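Side-chain contacts in major Capsid Protein VP1 (Chimpanzee polyomavirus Bob, PDB 6Y9I), which forms the pentamers that build the viral capsid shell and probably recognises glycan receptors on the surface of host cells: residues Y43-V48 with G262-A267; L110-A115 with G122-I127. All coordinates share one frame; numbering follows the deposited sequence.

Contact 1: Y43-V48 with G262-A267; sequences YGYSEV and GVMVKA
Val48, which packs on Lys266, has its main-chain N held by the carboxylate of the residue before it: Val48 N donates to Glu47 OE2 over 2.8 Å at an N-H...O angle of 161°, and OE2 accepts with its anti lone pair, the one directed away from the other oxygen. That other oxygen, Glu47 OE1, forms a salt bridge with Lys39, so each carboxylate oxygen has a partner. The two branches of Val48 meet the aliphatic run of Lys266. CG2 does most of the touching, 3.4 Å from Lys266 CD, closer than carbon pairs usually pack, while Val48 CG1 stands 4.1 Å from that CD. The side chains cross at about a right angle. Lys266 bends at its last two torsions, and NZ forms a salt bridge with Asp268, leaving the methylenes to the valine.

The setting is the antiparallel sheet of the jelly-roll sandwich expected of a polyomavirus coat protein. Gly44 and Ser46 bond through their backbones to Gly276 and Tyr274, whereas Gly262 bonds to Arg275, so the loop and strand 262-265 flank strand 272-291. The closest CA approach between the two segments, from Tyr45 CA to Val263 CA, is 8.5 Å.

Across that strand runs a Met-aromatic contact. Met264 SD comes to 4.1 Å from Tyr45 CE2 and lies 5.0 Å from the ring centroid, 50° off the ring normal, an oblique approach; the side chains again cross at about a right angle. Met264 has CG between the backbone N and the carbonyl carbon (chi1 67°), from where its chain runs on to the phenol ring. That ring is also met edge-to-face by Trp42, and the Tyr45 hydroxyl hydrogen-bonds to Ser149 O of a neighbouring subunit.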
# COMPACT_ATOMS: atom_id res chain seq x y z
N TYR A 43 14.30 27.25 -12.14
CA TYR A 43 13.28 26.79 -13.11
C TYR A 43 12.88 25.35 -12.73
O TYR A 43 13.76 24.50 -12.51
CB TYR A 43 13.81 26.89 -14.53
CG TYR A 43 12.88 26.33 -15.57
CD1 TYR A 43 11.58 26.81 -15.67
CD2 TYR A 43 13.29 25.32 -16.42
CE1 TYR A 43 10.70 26.30 -16.62
CE2 TYR A 43 12.42 24.81 -17.37
CZ TYR A 43 11.13 25.29 -17.46
OH TYR A 43 10.26 24.80 -18.39
N GLY A 44 11.59 25.06 -12.66
CA GLY A 44 11.12 23.71 -12.32
C GLY A 44 10.86 23.52 -10.84
O GLY A 44 10.39 22.42 -10.44
N TYR A 45 11.09 24.57 -10.06
CA TYR A 45 10.86 24.64 -8.59
C TYR A 45 9.97 25.85 -8.33
O TYR A 45 9.79 26.72 -9.23
CB TYR A 45 12.17 24.81 -7.80
CG TYR A 45 13.17 23.68 -7.87
CD1 TYR A 45 13.99 23.51 -8.98
CD2 TYR A 45 13.36 22.84 -6.79
CE1 TYR A 45 14.95 22.51 -9.03
CE2 TYR A 45 14.32 21.85 -6.81
CZ TYR A 45 15.12 21.68 -7.93
OH TYR A 45 16.02 20.66 -7.94
N SER A 46 9.37 25.90 -7.14
CA SER A 46 8.68 27.12 -6.64
C SER A 46 9.74 28.05 -6.05
O SER A 46 10.88 27.59 -5.75
CB SER A 46 7.60 26.81 -5.63
OG SER A 46 8.16 26.35 -4.41
N GLU A 47 9.35 29.31 -5.84
CA GLU A 47 10.07 30.21 -4.92
C GLU A 47 9.95 29.61 -3.52
O GLU A 47 9.03 28.81 -3.27
CB GLU A 47 9.50 31.63 -4.96
CG GLU A 47 10.18 32.58 -4.01
CD GLU A 47 11.65 32.76 -4.29
OE1 GLU A 47 11.99 33.75 -4.95
OE2 GLU A 47 12.46 31.91 -3.86
N VAL A 48 10.85 30.01 -2.62
CA VAL A 48 10.84 29.53 -1.21
C VAL A 48 9.52 29.93 -0.54
O VAL A 48 9.04 31.04 -0.80
CB VAL A 48 12.08 30.07 -0.47
CG1 VAL A 48 12.07 29.61 0.96
CG2 VAL A 48 13.37 29.66 -1.15
N GLY A 262 7.51 16.59 -4.83
CA GLY A 262 7.89 16.78 -3.42
C GLY A 262 8.47 18.16 -3.24
O GLY A 262 8.24 19.01 -4.11
N VAL A 263 9.23 18.34 -2.16
CA VAL A 263 9.85 19.63 -1.77
C VAL A 263 11.32 19.38 -1.49
O VAL A 263 11.71 18.24 -1.08
CB VAL A 263 9.14 20.25 -0.55
CG1 VAL A 263 7.65 20.40 -0.79
CG2 VAL A 263 9.39 19.44 0.72
N MET A 264 12.13 20.40 -1.69
CA MET A 264 13.47 20.47 -1.09
C MET A 264 13.36 21.37 0.14
O MET A 264 12.47 22.27 0.17
CB MET A 264 14.53 20.97 -2.07
CG MET A 264 14.35 22.39 -2.46
SD MET A 264 15.85 23.10 -3.17
CE MET A 264 16.73 23.57 -1.68
N VAL A 265 14.21 21.10 1.12
CA VAL A 265 14.35 21.88 2.38
C VAL A 265 15.70 22.61 2.36
O VAL A 265 16.77 21.97 2.11
CB VAL A 265 14.20 20.97 3.61
CG1 VAL A 265 14.35 21.77 4.89
CG2 VAL A 265 12.88 20.21 3.61
N LYS A 266 15.64 23.94 2.52
CA LYS A 266 16.82 24.84 2.51
C LYS A 266 17.56 24.69 3.84
O LYS A 266 16.91 24.73 4.88
CB LYS A 266 16.36 26.28 2.28
CG LYS A 266 16.51 26.78 0.85
CD LYS A 266 15.93 28.16 0.59
CE LYS A 266 16.56 29.24 1.44
NZ LYS A 266 18.00 29.36 1.15
N ALA A 267 18.88 24.50 3.80
CA ALA A 267 19.71 24.35 5.01
C ALA A 267 19.59 25.61 5.89
O ALA A 267 19.52 25.47 7.09
CB ALA A 267 21.15 24.08 4.61

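Contact 2: L110-A115 with G122-I127; sequences LEAKMA and GPSQPI
Met114 and Ser124 form a single beta bridge, their CA atoms 4.3 Å apart. The backbone bonds on its two flanks are almost straight: Gln125 N donates to Lys113 O over 2.8 Å, and Ala115 N to Pro123 O over 2.7 Å, each with an N-H...O angle of 165°. This pattern identifies Met114 and Ser124 as a non-hydrogen-bonded antiparallel pair, although no regular strand follows. Both segments belong to the loop between strands 87-98 and 131-138; backbone bonds from Lys113 to Val265 and from Ser124 to Val107 tie them to the end of strand 252-265 and to the neighbouring loop.

Two CA-H...O contacts use the same carbonyls: Ser124 CA lies 3.3 Å from Lys113 O, and Met114 CA makes its counterpart with Pro123 O. Separately, a weak N-H...S bond joins Gly122 N to Met114 SD at 3.5 Å; anti torsions at chi1 and chi2 (175° and 177°) carry the sulfur out to the glycine. Met114 also packs on His51 of a neighbouring subunit.

Among the side chains, Ala112 CB rests on Ser124 CB at 3.8 Å. The serine hydroxyl bonds within its own segment, to Gln125 O from above that carbonyl's plane, and also to Leu109 N. Lys113 and Gln125 cross at a slant: the amide end sits against the lysine methylenes, with Gln125 NE2 3.2 Å from Lys113 CE, a tight spacing that may mean the amide's orientation is uncertain. Lys113 NZ is engaged in a salt bridge with Glu270. Gln125 CG approaches Ala115 CB to 4.1 Å.

The strong bonds crossing between 110-115 and 122-127 are thus both main-chain ones, consistent with a pairing fixed chiefly by backbone geometry, with carbon contacts filling in around it.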
# COMPACT_ATOMS: atom_id res chain seq x y z
N LEU A 110 21.59 21.30 -4.17
CA LEU A 110 22.15 22.65 -3.89
C LEU A 110 21.24 23.36 -2.88
O LEU A 110 20.02 23.36 -3.05
CB LEU A 110 22.27 23.43 -5.19
CG LEU A 110 23.49 23.08 -6.03
CD1 LEU A 110 23.34 23.59 -7.45
CD2 LEU A 110 24.74 23.66 -5.39
N GLU A 111 21.87 23.92 -1.85
CA GLU A 111 21.24 24.73 -0.77
C GLU A 111 20.43 23.85 0.19
O GLU A 111 19.88 24.41 1.13
CB GLU A 111 20.37 25.84 -1.36
CG GLU A 111 21.21 26.94 -1.99
CD GLU A 111 20.41 28.13 -2.49
OE1 GLU A 111 19.25 28.28 -2.10
OE2 GLU A 111 20.97 28.92 -3.25
N ALA A 112 20.42 22.52 0.03
CA ALA A 112 19.46 21.66 0.77
C ALA A 112 20.03 21.27 2.14
O ALA A 112 21.23 21.12 2.27
CB ALA A 112 19.08 20.45 -0.04
N LYS A 113 19.16 21.17 3.13
CA LYS A 113 19.43 20.70 4.51
C LYS A 113 20.21 19.37 4.48
O LYS A 113 19.86 18.46 3.69
CB LYS A 113 18.10 20.54 5.26
CG LYS A 113 18.19 20.15 6.72
CD LYS A 113 16.82 20.00 7.37
CE LYS A 113 16.83 19.22 8.67
NZ LYS A 113 17.22 20.06 9.84
N MET A 114 21.21 19.25 5.34
CA MET A 114 22.02 18.02 5.50
C MET A 114 21.24 17.03 6.37
O MET A 114 20.78 17.38 7.47
CB MET A 114 23.36 18.35 6.17
CG MET A 114 24.18 17.13 6.47
SD MET A 114 25.81 17.58 7.18
CE MET A 114 25.33 18.08 8.84
N ALA A 115 21.15 15.77 5.93
CA ALA A 115 20.52 14.70 6.72
C ALA A 115 21.61 14.01 7.54
O ALA A 115 22.13 12.99 7.10
CB ALA A 115 19.80 13.78 5.78
N GLY A 122 26.85 14.48 6.06
CA GLY A 122 25.89 13.52 5.51
C GLY A 122 25.43 13.99 4.14
O GLY A 122 25.82 15.06 3.68
N PRO A 123 24.50 13.24 3.53
CA PRO A 123 23.91 13.64 2.27
C PRO A 123 22.91 14.77 2.55
O PRO A 123 22.54 15.01 3.70
CB PRO A 123 23.19 12.36 1.84
CG PRO A 123 22.71 11.76 3.12
CD PRO A 123 23.80 12.09 4.12
N SER A 124 22.46 15.45 1.50
CA SER A 124 21.28 16.33 1.64
C SER A 124 20.06 15.46 1.87
O SER A 124 20.05 14.25 1.48
CB SER A 124 21.08 17.24 0.45
OG SER A 124 20.39 16.55 -0.57
N GLN A 125 19.03 16.06 2.46
CA GLN A 125 17.68 15.48 2.37
C GLN A 125 17.34 15.48 0.89
O GLN A 125 17.58 16.46 0.21
CB GLN A 125 16.64 16.27 3.17
CG GLN A 125 16.49 15.80 4.59
CD GLN A 125 15.57 16.74 5.32
OE1 GLN A 125 14.57 17.20 4.77
NE2 GLN A 125 15.92 17.05 6.56
N PRO A 126 16.82 14.37 0.34
CA PRO A 126 16.40 14.32 -1.05
C PRO A 126 14.99 14.93 -1.18
O PRO A 126 14.37 15.24 -0.18
CB PRO A 126 16.33 12.82 -1.32
CG PRO A 126 15.82 12.27 0.04
CD PRO A 126 16.55 13.11 1.07
N ILE A 127 14.52 15.08 -2.41
CA ILE A 127 13.11 15.45 -2.66
C ILE A 127 12.21 14.42 -1.95
O ILE A 127 12.40 13.22 -2.13
CB ILE A 127 12.81 15.57 -4.16
CG1 ILE A 127 13.73 16.60 -4.84
CG2 ILE A 127 11.35 15.90 -4.39
CD1 ILE A 127 13.56 18.01 -4.35

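The centres of contacts 1 and 2 lie about 12 Å apart. The chain passes through 43-48, then both segments of contact 2, and returns at 262-267; the segments of contact 2 fall in the long connection between strands 87-98 and 131-138. Residues 262-267, at the end of strand 252-265, are shared between the two, touching 43-48 on the one hand and 110-115 on the other: Val265 O lies 2.7 Å from Lys113 N and Ala267 N 2.9 Å from Glu111 O, both probable hydrogen bonds. Both contacts touch a neighbouring subunit, which places this region at an interface within the five-chain assembly.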